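Local structure of protein-glutamine gamma-glutamyltransferase 2 (Pagrus major, 1G0D) at residues N19-T24 and R36-S41; P292-A297 and W329-W334; P600-V605 and S646-F651. The protein probably catalyses the calcium-dependent cross-linking of proteins, joining peptide-bound glutamine to the amino group of a lysine or to other primary amines. All coordinates share one frame; numbering follows the deposited sequence.

Contact 1 (N19-T24 and R36-S41); sequences NLAHRT and RGQPFS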
loop_
_atom_site.group_PDB
_atom_site.type_symbol
_atom_site.label_atom_id
_atom_site.label_comp_id
_atom_site.label_asym_id
_atom_site.label_seq_id
_atom_site.Cartn_x
_atom_site.Cartn_y
_atom_site.Cartn_z
ATOM N N ASN A 19 2.904 20.797 -19.142
ATOM C CA ASN A 19 2.381 20.046 -18.006
ATOM C C ASN A 19 1.023 19.440 -18.278
ATOM O O ASN A 19 0.704 18.386 -17.723
ATOM C CB ASN A 19 2.301 20.929 -16.774
ATOM C CG ASN A 19 3.671 21.211 -16.176
ATOM O OD1 ASN A 19 4.693 21.003 -16.824
ATOM N ND2 ASN A 19 3.694 21.687 -14.922
ATOM N N LEU A 20 0.224 20.097 -19.128
ATOM C CA LEU A 20 -1.099 19.581 -19.472
ATOM C C LEU A 20 -0.888 18.366 -20.350
ATOM O O LEU A 20 -1.522 17.331 -20.147
ATOM C CB LEU A 20 -1.936 20.610 -20.240
ATOM C CG LEU A 20 -3.446 20.774 -19.906
ATOM C CD1 LEU A 20 -4.232 20.953 -21.197
ATOM C CD2 LEU A 20 -4.023 19.604 -19.089
ATOM N N ALA A 21 0.032 18.493 -21.300
ATOM C CA ALA A 21 0.335 17.426 -22.230
ATOM C C ALA A 21 1.030 16.220 -21.592
ATOM O O ALA A 21 0.947 15.096 -22.083
ATOM C CB ALA A 21 1.197 17.981 -23.360
ATOM N N HIS A 22 1.730 16.457 -20.501
ATOM C CA HIS A 22 2.427 15.372 -19.875
ATOM C C HIS A 22 1.701 14.795 -18.665
ATOM O O HIS A 22 2.257 13.974 -17.939
ATOM C CB HIS A 22 3.835 15.828 -19.509
ATOM C CG HIS A 22 4.706 16.096 -20.699
ATOM N ND1 HIS A 22 5.688 15.223 -21.112
ATOM C CD2 HIS A 22 4.757 17.140 -21.556
ATOM C CE1 HIS A 22 6.303 15.713 -22.173
ATOM N NE2 HIS A 22 5.759 16.877 -22.463
ATOM N N ARG A 23 0.460 15.209 -18.442
ATOM C CA ARG A 23 -0.301 14.694 -17.304
ATOM C C ARG A 23 0.436 14.905 -15.987
ATOM O O ARG A 23 0.496 13.988 -15.145
ATOM C CB ARG A 23 -0.568 13.198 -17.480
ATOM C CG ARG A 23 -0.808 12.800 -18.916
ATOM C CD ARG A 23 -1.031 11.321 -19.046
ATOM N NE ARG A 23 -1.851 10.964 -20.207
ATOM C CZ ARG A 23 -1.379 10.757 -21.445
ATOM N NH1 ARG A 23 -0.076 10.871 -21.728
ATOM N NH2 ARG A 23 -2.210 10.373 -22.401
ATOM N N THR A 24 1.002 16.095 -15.809
ATOM C CA THR A 24 1.731 16.414 -14.593
ATOM C C THR A 24 1.243 17.745 -13.991
ATOM O O THR A 24 1.757 18.182 -12.963
ATOM C CB THR A 24 3.212 16.581 -14.860
ATOM O OG1 THR A 24 3.363 17.677 -15.743
ATOM C CG2 THR A 24 3.832 15.381 -15.511
ATOM N N ARG A 36 9.140 11.232 -19.512
ATOM C CA ARG A 36 10.116 10.799 -20.530
ATOM C C ARG A 36 9.621 10.166 -21.814
ATOM O O ARG A 36 8.570 9.563 -21.849
ATOM C CB ARG A 36 11.151 9.857 -19.905
ATOM C CG ARG A 36 10.658 8.484 -19.636
ATOM C CD ARG A 36 11.516 7.769 -18.572
ATOM N NE ARG A 36 11.235 6.321 -18.530
ATOM C CZ ARG A 36 12.047 5.402 -18.004
ATOM N NH1 ARG A 36 13.199 5.755 -17.465
ATOM N NH2 ARG A 36 11.741 4.112 -18.078
ATOM N N GLY A 37 10.400 10.306 -22.875
ATOM C CA GLY A 37 10.024 9.723 -24.147
ATOM C C GLY A 37 9.010 10.548 -24.916
ATOM O O GLY A 37 8.626 10.181 -26.027
ATOM N N GLN A 38 8.586 11.667 -24.323
ATOM C CA GLN A 38 7.596 12.588 -24.895
ATOM C C GLN A 38 8.234 13.989 -24.993
ATOM O O GLN A 38 8.753 14.523 -24.016
ATOM C CB GLN A 38 6.372 12.614 -23.980
ATOM C CG GLN A 38 5.197 13.396 -24.497
ATOM C CD GLN A 38 4.024 13.395 -23.535
ATOM O OE1 GLN A 38 3.764 12.388 -22.883
ATOM N NE2 GLN A 38 3.311 14.532 -23.437
ATOM N N PRO A 39 8.156 14.623 -26.163
ATOM C CA PRO A 39 8.753 15.943 -26.332
ATOM C C PRO A 39 8.092 17.076 -25.594
ATOM O O PRO A 39 6.908 17.008 -25.276
ATOM C CB PRO A 39 8.686 16.163 -27.833
ATOM C CG PRO A 39 7.455 15.427 -28.231
ATOM C CD PRO A 39 7.476 14.178 -27.384
ATOM N N PHE A 40 8.865 18.122 -25.313
ATOM C CA PHE A 40 8.313 19.295 -24.661
ATOM C C PHE A 40 8.853 20.567 -25.345
ATOM O O PHE A 40 9.962 20.558 -25.858
ATOM C CB PHE A 40 8.539 19.260 -23.119
ATOM C CG PHE A 40 9.985 19.109 -22.652
ATOM C CD1 PHE A 40 10.598 17.863 -22.597
ATOM C CD2 PHE A 40 10.710 20.218 -22.194
ATOM C CE1 PHE A 40 11.918 17.724 -22.099
ATOM C CE2 PHE A 40 12.007 20.089 -21.703
ATOM C CZ PHE A 40 12.606 18.835 -21.660
ATOM N N SER A 41 8.055 21.640 -25.415
ATOM C CA SER A 41 8.500 22.870 -26.088
ATOM C C SER A 41 8.572 24.094 -25.199
ATOM O O SER A 41 7.613 24.436 -24.522
ATOM C CB SER A 41 7.585 23.204 -27.249
ATOM O OG SER A 41 7.407 22.081 -28.061
HETATM O O HOH W 1 2.499 11.179 -20.871
#
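Gln38 lies flat against the imidazole of His22, and its side chain can be followed atom by atom along that ring. CB and CG pass the CE1 corner, Gln38 CG standing 3.5 Å from His22 CE1. CG is anti to the backbone N of Gln38 (chi1 -174°) and the chain stays extended beyond it, which carries the terminal amide over the ring. There the two planes lie 12° apart, stacked, with Gln38 NE2 3.3 Å above the centre of the imidazole. Gln38 NE2 then donates to Ala21 O at 2.8 Å; the oxygen lies in the amide plane, but the donor stands well above the carbonyl plane of Ala21. The acceptor belongs to the last turn of helix 15-21, which ends in a Schellman motif with Arg23, at positive phi, as its C-prime residue: Thr24 N bonds to Asn19 O, and Arg23 N weakly to Leu20 O. An amide suits position 38 because its two ends do different work. While NE2 reaches the helix end, Gln38 OE1 accepts a hydrogen bond from water 1 at 2.7 Å, and the same water accepts one from Arg23 NH1. Histidine at position 22 offers both a flat face and an edge: His22 NE2 makes a weak bond to Pro39 O at 3.0 Å. Phe40 CB approaches the same nitrogen, and Val34 of the neighbouring strand 33-35 also packs on His22.

Contact 2 (P292-A297 and W329-W334); sequences PITNFA and WNFHCW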
loop_
_atom_site.group_PDB
_atom_site.type_symbol
_atom_site.label_atom_id
_atom_site.label_comp_id
_atom_site.label_asym_id
_atom_site.label_seq_id
_atom_site.Cartn_x
_atom_site.Cartn_y
_atom_site.Cartn_z
ATOM N N PRO A 292 -2.218 -1.166 -4.432
ATOM C CA PRO A 292 -2.037 -1.934 -3.199
ATOM C C PRO A 292 -2.811 -3.228 -3.226
ATOM O O PRO A 292 -4.031 -3.199 -3.436
ATOM C CB PRO A 292 -2.573 -1.007 -2.114
ATOM C CG PRO A 292 -2.560 0.329 -2.752
ATOM C CD PRO A 292 -2.936 0.085 -4.167
ATOM N N ILE A 293 -2.120 -4.360 -3.041
ATOM C CA ILE A 293 -2.849 -5.621 -2.989
ATOM C C ILE A 293 -2.836 -6.201 -1.561
ATOM O O ILE A 293 -1.846 -6.055 -0.845
ATOM C CB ILE A 293 -2.356 -6.674 -4.024
ATOM C CG1 ILE A 293 -1.328 -7.508 -3.407
ATOM C CG2 ILE A 293 -1.900 -6.092 -5.346
ATOM C CD1 ILE A 293 -1.877 -8.860 -3.462
ATOM N N THR A 294 -3.957 -6.807 -1.141
ATOM C CA THR A 294 -4.088 -7.401 0.203
ATOM C C THR A 294 -4.251 -8.916 0.153
ATOM O O THR A 294 -5.032 -9.438 -0.628
ATOM C CB THR A 294 -5.307 -6.824 0.958
ATOM O OG1 THR A 294 -5.156 -5.416 1.101
ATOM C CG2 THR A 294 -5.380 -7.355 2.323
ATOM N N ASN A 295 -3.531 -9.629 1.006
ATOM C CA ASN A 295 -3.590 -11.084 1.036
ATOM C C ASN A 295 -4.269 -11.521 2.301
ATOM O O ASN A 295 -3.890 -11.054 3.373
ATOM C CB ASN A 295 -2.176 -11.621 1.047
ATOM C CG ASN A 295 -2.123 -13.107 0.898
ATOM O OD1 ASN A 295 -2.999 -13.703 0.276
ATOM N ND2 ASN A 295 -1.088 -13.729 1.467
ATOM N N PHE A 296 -5.269 -12.383 2.228
ATOM C CA PHE A 296 -5.893 -12.821 3.476
ATOM C C PHE A 296 -5.302 -14.192 3.841
ATOM O O PHE A 296 -5.057 -15.011 2.967
ATOM C CB PHE A 296 -7.407 -12.831 3.324
ATOM C CG PHE A 296 -8.002 -11.432 3.256
ATOM C CD1 PHE A 296 -8.257 -10.706 4.421
ATOM C CD2 PHE A 296 -8.296 -10.837 2.030
ATOM C CE1 PHE A 296 -8.789 -9.402 4.372
ATOM C CE2 PHE A 296 -8.833 -9.521 1.971
ATOM C CZ PHE A 296 -9.078 -8.812 3.146
ATOM N N ALA A 297 -5.047 -14.426 5.131
ATOM C CA ALA A 297 -4.399 -15.662 5.588
ATOM C C ALA A 297 -2.986 -15.611 4.957
ATOM O O ALA A 297 -2.625 -16.369 4.047
ATOM C CB ALA A 297 -5.191 -16.910 5.120
ATOM N N TRP A 329 -1.037 -14.443 9.371
ATOM C CA TRP A 329 -1.646 -13.149 9.647
ATOM C C TRP A 329 -3.087 -13.104 9.144
ATOM O O TRP A 329 -3.427 -13.819 8.194
ATOM C CB TRP A 329 -0.839 -12.068 8.940
ATOM C CG TRP A 329 0.533 -11.876 9.481
ATOM C CD1 TRP A 329 1.289 -12.787 10.182
ATOM C CD2 TRP A 329 1.333 -10.683 9.370
ATOM N NE1 TRP A 329 2.511 -12.224 10.510
ATOM C CE2 TRP A 329 2.560 -10.940 10.023
ATOM C CE3 TRP A 329 1.130 -9.422 8.783
ATOM C CZ2 TRP A 329 3.581 -9.968 10.096
ATOM C CZ3 TRP A 329 2.148 -8.461 8.860
ATOM C CH2 TRP A 329 3.350 -8.742 9.507
ATOM N N ASN A 330 -3.936 -12.265 9.746
ATOM C CA ASN A 330 -5.330 -12.176 9.292
ATOM C C ASN A 330 -5.345 -11.665 7.835
ATOM O O ASN A 330 -6.209 -12.038 7.021
ATOM C CB ASN A 330 -6.137 -11.231 10.182
ATOM C CG ASN A 330 -6.551 -11.864 11.503
ATOM O OD1 ASN A 330 -6.154 -12.992 11.831
ATOM N ND2 ASN A 330 -7.346 -11.131 12.274
ATOM N N PHE A 331 -4.385 -10.798 7.522
ATOM C CA PHE A 331 -4.217 -10.255 6.173
ATOM C C PHE A 331 -2.872 -9.582 6.154
ATOM O O PHE A 331 -2.256 -9.362 7.186
ATOM C CB PHE A 331 -5.334 -9.252 5.788
ATOM C CG PHE A 331 -5.198 -7.893 6.431
ATOM C CD1 PHE A 331 -5.879 -7.587 7.616
ATOM C CD2 PHE A 331 -4.364 -6.933 5.885
ATOM C CE1 PHE A 331 -5.722 -6.345 8.254
ATOM C CE2 PHE A 331 -4.197 -5.676 6.518
ATOM C CZ PHE A 331 -4.877 -5.384 7.704
ATOM N N HIS A 332 -2.390 -9.295 4.969
ATOM C CA HIS A 332 -1.120 -8.626 4.838
ATOM C C HIS A 332 -1.152 -7.947 3.499
ATOM O O HIS A 332 -1.591 -8.534 2.513
ATOM C CB HIS A 332 0.036 -9.614 4.866
ATOM C CG HIS A 332 1.353 -8.989 4.529
ATOM N ND1 HIS A 332 1.776 -7.807 5.102
ATOM C CD2 HIS A 332 2.358 -9.400 3.715
ATOM C CE1 HIS A 332 2.992 -7.516 4.659
ATOM N NE2 HIS A 332 3.368 -8.467 3.820
ATOM N N CYS A 333 -0.657 -6.723 3.469
ATOM C CA CYS A 333 -0.635 -5.917 2.279
ATOM C C CYS A 333 0.742 -5.656 1.651
ATOM O O CYS A 333 1.770 -5.589 2.329
ATOM C CB CYS A 333 -1.253 -4.562 2.598
ATOM S SG CYS A 333 -2.873 -4.573 3.293
ATOM N N TRP A 334 0.746 -5.514 0.333
ATOM C CA TRP A 334 1.941 -5.144 -0.400
ATOM C C TRP A 334 1.487 -4.337 -1.626
ATOM O O TRP A 334 0.348 -3.886 -1.726
ATOM C CB TRP A 334 2.821 -6.355 -0.790
ATOM C CG TRP A 334 2.192 -7.391 -1.652
ATOM C CD1 TRP A 334 2.064 -7.363 -3.012
ATOM C CD2 TRP A 334 1.622 -8.645 -1.223
ATOM N NE1 TRP A 334 1.448 -8.521 -3.458
ATOM C CE2 TRP A 334 1.167 -9.318 -2.379
ATOM C CE3 TRP A 334 1.453 -9.258 0.026
ATOM C CZ2 TRP A 334 0.557 -10.571 -2.320
ATOM C CZ3 TRP A 334 0.842 -10.514 0.080
ATOM C CH2 TRP A 334 0.402 -11.152 -1.091
#
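Ile293 and Trp334 open an antiparallel ladder whose strand axes come within 4.5 Å at an angle of 158°, with Ile293-Trp334 and Asn295-His332 as hydrogen-bonded pairs and Thr294-Cys333 and Phe296-Phe331 as non-hydrogen-bonded ones. Trp334 N reaches Ile293 O at 2.9 Å and Asn295 N reaches His332 O at 2.7 Å, each returned by a bond from the partner residue. Beyond the regular pairing, Ala297 N gives a longer bond to Asn330 O.

The side chains of Ile293, Asn295, His332 and Trp334 share one face of the sheet. With CG placed between its backbone N and carbonyl carbon (chi1 60°), the indole of Trp334 swings across to the neighbouring strand. Ile293 CG1 sits over the face of the five-membered ring in a CH-pi contact, though the exact spacing here is doubtful, while Asn295 CB approaches Trp334 CZ3 at 3.4 Å. A broad indole suits this place because it spans both neighbours and still directs NE1 to the hydroxyl of Tyr440. Asn295 turns its ND2 to Ser298.

On the other face, Thr294 CG2 packs 3.7 Å from Phe331 CD2, and Phe296 CD1 meets Phe331 CB at 3.5 Å. Thr294 fits this apolar layer because its methyl packs against the ring of Phe331 while its hydroxyl bonds to Tyr163 O. Phe331 also stacks on Tyr515, a residue important for catalytic activity.

His332 is the catalytic histidine: its NE2 bonds to Asp355, and its ring lies beside Cys272 of helix 272-286. Paired backbone bonds through both its N and O fix the main chain beneath this imidazole, so the buried strand pair holds one member of the Cys-His-Asp triad in place.

Contact 3 (P600-V605 and S646-F651); sequences PLTAYV and SVKLSF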
loop_
_atom_site.group_PDB
_atom_site.type_symbol
_atom_site.label_atom_id
_atom_site.label_comp_id
_atom_site.label_asym_id
_atom_site.label_seq_id
_atom_site.Cartn_x
_atom_site.Cartn_y
_atom_site.Cartn_z
ATOM N N PRO A 600 -15.505 28.636 0.136
ATOM C CA PRO A 600 -15.670 28.114 1.489
ATOM C C PRO A 600 -16.883 27.238 1.697
ATOM O O PRO A 600 -18.001 27.648 1.399
ATOM C CB PRO A 600 -15.741 29.379 2.335
ATOM C CG PRO A 600 -14.912 30.373 1.561
ATOM C CD PRO A 600 -15.288 30.093 0.140
ATOM N N LEU A 601 -16.666 26.033 2.236
ATOM C CA LEU A 601 -17.780 25.121 2.510
ATOM C C LEU A 601 -17.625 24.490 3.890
ATOM O O LEU A 601 -16.534 24.556 4.489
ATOM C CB LEU A 601 -17.895 24.009 1.454
ATOM C CG LEU A 601 -16.654 23.266 0.986
ATOM C CD1 LEU A 601 -16.065 22.471 2.125
ATOM C CD2 LEU A 601 -17.033 22.361 -0.157
ATOM N N THR A 602 -18.718 23.883 4.378
ATOM C CA THR A 602 -18.770 23.227 5.692
ATOM C C THR A 602 -19.144 21.746 5.600
ATOM O O THR A 602 -20.187 21.369 5.039
ATOM C CB THR A 602 -19.782 23.943 6.651
ATOM O OG1 THR A 602 -19.395 25.306 6.781
ATOM C CG2 THR A 602 -19.769 23.346 8.054
ATOM N N ALA A 603 -18.254 20.937 6.179
ATOM C CA ALA A 603 -18.357 19.484 6.259
ATOM C C ALA A 603 -18.792 19.159 7.683
ATOM O O ALA A 603 -18.340 19.789 8.647
ATOM C CB ALA A 603 -16.992 18.840 5.954
ATOM N N TYR A 604 -19.652 18.155 7.798
ATOM C CA TYR A 604 -20.237 17.738 9.062
ATOM C C TYR A 604 -20.042 16.272 9.372
ATOM O O TYR A 604 -20.478 15.417 8.612
ATOM C CB TYR A 604 -21.739 17.988 9.029
ATOM C CG TYR A 604 -22.098 19.435 8.861
ATOM C CD1 TYR A 604 -22.251 19.992 7.598
ATOM C CD2 TYR A 604 -22.239 20.268 9.973
ATOM C CE1 TYR A 604 -22.526 21.353 7.447
ATOM C CE2 TYR A 604 -22.512 21.619 9.835
ATOM C CZ TYR A 604 -22.650 22.164 8.572
ATOM O OH TYR A 604 -22.865 23.521 8.442
ATOM N N VAL A 605 -19.422 15.965 10.501
ATOM C CA VAL A 605 -19.252 14.568 10.858
ATOM C C VAL A 605 -19.934 14.323 12.204
ATOM O O VAL A 605 -19.935 15.187 13.072
ATOM C CB VAL A 605 -17.741 14.183 10.841
ATOM C CG1 VAL A 605 -16.906 15.369 11.223
ATOM C CG2 VAL A 605 -17.496 12.960 11.681
ATOM N N SER A 646 -20.890 15.384 17.506
ATOM C CA SER A 646 -21.106 16.097 16.253
ATOM C C SER A 646 -20.239 17.320 16.109
ATOM O O SER A 646 -20.387 18.253 16.892
ATOM C CB SER A 646 -22.568 16.537 16.130
ATOM O OG SER A 646 -23.456 15.548 16.644
ATOM N N VAL A 647 -19.336 17.305 15.117
ATOM C CA VAL A 647 -18.453 18.446 14.816
ATOM C C VAL A 647 -18.667 18.872 13.367
ATOM O O VAL A 647 -19.497 18.291 12.634
ATOM C CB VAL A 647 -16.957 18.122 14.890
ATOM C CG1 VAL A 647 -16.438 18.402 16.253
ATOM C CG2 VAL A 647 -16.707 16.689 14.463
ATOM N N LYS A 648 -17.902 19.891 12.968
ATOM C CA LYS A 648 -17.937 20.396 11.620
ATOM C C LYS A 648 -16.721 21.251 11.432
ATOM O O LYS A 648 -16.179 21.777 12.383
ATOM C CB LYS A 648 -19.202 21.192 11.372
ATOM C CG LYS A 648 -19.594 22.081 12.484
ATOM C CD LYS A 648 -19.075 23.458 12.236
ATOM C CE LYS A 648 -19.995 24.465 12.865
ATOM N NZ LYS A 648 -21.439 24.146 12.606
ATOM N N LEU A 649 -16.293 21.384 10.189
ATOM C CA LEU A 649 -15.094 22.140 9.834
ATOM C C LEU A 649 -15.425 22.943 8.570
ATOM O O LEU A 649 -16.244 22.515 7.763
ATOM C CB LEU A 649 -13.975 21.142 9.496
ATOM C CG LEU A 649 -12.475 21.321 9.799
ATOM C CD1 LEU A 649 -11.679 20.346 8.922
ATOM C CD2 LEU A 649 -12.004 22.750 9.556
ATOM N N SER A 650 -14.810 24.100 8.385
ATOM C CA SER A 650 -15.055 24.857 7.169
ATOM C C SER A 650 -13.773 24.858 6.401
ATOM O O SER A 650 -12.706 24.880 7.010
ATOM C CB SER A 650 -15.408 26.285 7.472
ATOM O OG SER A 650 -16.709 26.567 6.994
ATOM N N PHE A 651 -13.859 24.801 5.074
ATOM C CA PHE A 651 -12.660 24.825 4.245
ATOM C C PHE A 651 -13.036 25.076 2.783
ATOM O O PHE A 651 -14.214 24.986 2.415
ATOM C CB PHE A 651 -11.861 23.526 4.413
ATOM C CG PHE A 651 -12.521 22.324 3.818
ATOM C CD1 PHE A 651 -13.518 21.655 4.508
ATOM C CD2 PHE A 651 -12.169 21.879 2.547
ATOM C CE1 PHE A 651 -14.159 20.565 3.934
ATOM C CE2 PHE A 651 -12.809 20.797 1.981
ATOM C CZ PHE A 651 -13.805 20.145 2.671
HETATM O O HOH W 2 -22.469 25.658 10.104
#
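Leu601 CD1 rests on the ring of Phe651, 3.4 Å from its centroid and 18° off the normal, a CH-pi contact over the face. Ala603 CB touches the same ring at its edge, 3.9 Å from Phe651 CE1. A chi1 of 70° tips the phenyl group of Phe651 toward the partner strand; the small methyl of Ala603 suits the position beside its rim. Further along this face, Val605 CG1 and Val647 CG2 meet at 3.5 Å, beta-branched residues well matched to an extended strand.

The other face is polar. Thr602 OG1 and Ser650 OG share a hydrogen bond of 3.0 Å in which either may donate. Tyr604 and Lys648 extend alongside one another, with Lys648 CB 3.5 Å from Tyr604 CD2. The lysine chain kinks twice, bringing NZ near the phenol, and water 2 joins them: it accepts from Lys648 NZ at 3.1 Å and is bonded to Tyr604 OH. Long side chains with polar ends suit this more exposed face, since their carbons pack on one another while their tips meet water.

Behind these contacts stands the backbone ladder. Three hydrogen-bonded pairs, Leu601-Phe651, Ala603-Leu649 and Val605-Val647, alternate with two non-hydrogen-bonded ones, Thr602-Ser650 and Tyr604-Lys648. Along its other edge, strand 601-608 pairs with strand 588-590, where the backbone of Tyr604 bonds to Gln590. Beneath the apolar face, Phe620 packs on both valines, while Leu628 packs on Leu649 and Phe651. A sheet with one polar, outward face and one apolar face packed on a second sheet is characteristic of a beta sandwich, here the immunoglobulin-like C-terminal domain of transglutaminases.

Overall arrangement
The three contacts follow one another along the chain and do not touch; their centres lie 34 to 38 Å apart, and each belongs to a different part of the transglutaminase chain: N-terminal, catalytic core and C-terminal. Contact 2 is wholly buried and nearest the centre of the molecule, and alone holds a catalytic residue. Contact 3 lies at the surface and contact 1 is partly buried, both away from the catalytic site and the probable calcium and GTP sites. Contacts 2 and 3 are each antiparallel strand pairs with an aliphatic carbon over an aromatic face, but contact 2 has side chains enclosed on both faces, whereas contact 3 has a polar, water-bridged side. Contact 1 instead joins a helix end to the approach to a strand, through a ring-amide stack and side-chain bonds to backbone carbonyls.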